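PDB 2P51: SPCC18.06c protein from Schizosaccharomyces pombe, which removes poly(A) tails from mRNA as a metal-dependent 3'-exoribonuclease, the catalytic deadenylase subunit of the CCR4-NOT complex. Local coordinates for residues 125-128 with 133-136. Residues are numbered along the deposited sequence; the frame is centred on the assembly and turned at random.
Sequences ELLT and DFKK
The ring of F134 points edge-on at helix 121-129, where L127 and T128 meet its rim near the ring plane. L127 touches it with the base of its side chain: CB lies 3.9 Å from F134 CZ and 4.0 Å from F134 CE2, an apolar contact at the far end of the ring. T128 comes in crosswise, its side chain roughly perpendicular to that of F134, and brings the hydroxyl rather than the methyl, with OG1 3.4 Å from F134 CE2. That oxygen stands anti to the carbonyl carbon (chi1 -61°), a setting that lets it hydrogen-bond back to the I124 carbonyl one turn earlier while it lies at the ring edge. No hydrogen bond joins the two segments. An alanine in place of F134 would lose the whole ring and is likely to open a gap beside L127 CB and T128 OG1. F134 begins helix 134-140, which D133 N-caps by accepting from K136 N through OD1. F134 against L127 and T128 thus packs this helix onto helix 121-129 across the short connection between them. L127 also touches the loop residues I86, I132 and H236, and the nearest atoms of the L127 and E53 side chains are about 4 Å apart; E53, on strand 47-53, is a ligand of a bound magnesium ion, which places this corner next to the active site of the DEDD nuclease fold.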
loop_
_atom_site.group_PDB
_atom_site.type_symbol
_atom_site.label_atom_id
_atom_site.label_comp_id
_atom_site.label_asym_id
_atom_site.label_seq_id
_atom_site.Cartn_x
_atom_site.Cartn_y
_atom_site.Cartn_z
ATOM N N GLU A 125 -1.200 13.241 14.561
ATOM C CA GLU A 125 -0.121 13.322 15.542
ATOM C C GLU A 125 0.873 12.187 15.328
ATOM O O GLU A 125 2.099 12.351 15.368
ATOM C CB GLU A 125 -0.656 13.276 16.994
ATOM C CG GLU A 125 0.517 13.400 17.959
ATOM C CD GLU A 125 1.236 14.733 17.864
ATOM O OE1 GLU A 125 2.476 14.746 18.071
ATOM O OE2 GLU A 125 0.542 15.728 17.589
ATOM N N LEU A 126 0.358 10.990 15.101
ATOM C CA LEU A 126 1.258 9.831 14.874
ATOM C C LEU A 126 2.087 10.048 13.615
ATOM O O LEU A 126 3.296 9.768 13.605
ATOM C CB LEU A 126 0.423 8.579 14.717
ATOM C CG LEU A 126 1.112 7.251 14.394
ATOM C CD1 LEU A 126 2.130 6.841 15.472
ATOM C CD2 LEU A 126 0.026 6.172 14.306
ATOM N N LEU A 127 1.422 10.547 12.563
ATOM C CA LEU A 127 2.183 10.765 11.313
ATOM C C LEU A 127 3.239 11.846 11.476
ATOM O O LEU A 127 4.356 11.804 10.947
ATOM C CB LEU A 127 1.197 11.090 10.173
ATOM C CG LEU A 127 0.397 9.871 9.702
ATOM C CD1 LEU A 127 -0.807 10.276 8.845
ATOM C CD2 LEU A 127 1.267 8.848 8.922
ATOM N N THR A 128 2.882 12.910 12.203
ATOM C CA THR A 128 3.810 13.986 12.488
ATOM C C THR A 128 5.030 13.467 13.236
ATOM O O THR A 128 6.189 13.747 12.858
ATOM C CB THR A 128 3.134 15.105 13.293
ATOM O OG1 THR A 128 2.055 15.615 12.496
ATOM C CG2 THR A 128 4.078 16.274 13.554
ATOM N N ASP A 133 5.911 15.742 6.795
ATOM C CA ASP A 133 6.013 17.216 6.696
ATOM C C ASP A 133 4.716 17.773 6.152
ATOM O O ASP A 133 4.528 17.975 4.951
ATOM C CB ASP A 133 7.243 17.532 5.836
ATOM C CG ASP A 133 7.517 19.003 5.719
ATOM O OD1 ASP A 133 6.688 19.861 6.129
ATOM O OD2 ASP A 133 8.606 19.381 5.207
ATOM N N PHE A 134 3.766 17.990 7.062
ATOM C CA PHE A 134 2.440 18.366 6.568
ATOM C C PHE A 134 2.464 19.666 5.779
ATOM O O PHE A 134 1.718 19.849 4.824
ATOM C CB PHE A 134 1.467 18.403 7.773
ATOM C CG PHE A 134 0.908 17.003 8.062
ATOM C CD1 PHE A 134 -0.066 16.450 7.244
ATOM C CD2 PHE A 134 1.346 16.246 9.150
ATOM C CE1 PHE A 134 -0.610 15.186 7.458
ATOM C CE2 PHE A 134 0.853 14.966 9.371
ATOM C CZ PHE A 134 -0.123 14.419 8.514
ATOM N N LYS A 135 3.330 20.627 6.146
ATOM C CA LYS A 135 3.332 21.868 5.411
ATOM C C LYS A 135 3.722 21.616 3.949
ATOM O O LYS A 135 3.193 22.156 2.998
ATOM C CB LYS A 135 4.300 22.881 6.033
ATOM C CG LYS A 135 4.328 24.224 5.302
ATOM C CD LYS A 135 5.235 25.243 5.913
ATOM C CE LYS A 135 5.113 25.609 7.401
ATOM N NZ LYS A 135 6.461 25.416 7.986
ATOM N N LYS A 136 4.689 20.722 3.744
ATOM C CA LYS A 136 5.137 20.396 2.398
ATOM C C LYS A 136 4.062 19.640 1.638
ATOM O O LYS A 136 3.929 19.892 0.425
ATOM C CB LYS A 136 6.449 19.612 2.421
ATOM C CG LYS A 136 7.170 19.729 1.088
ATOM C CD LYS A 136 8.599 19.213 1.201
ATOM C CE LYS A 136 9.258 19.065 -0.175
ATOM N NZ LYS A 136 10.665 18.572 -0.074
#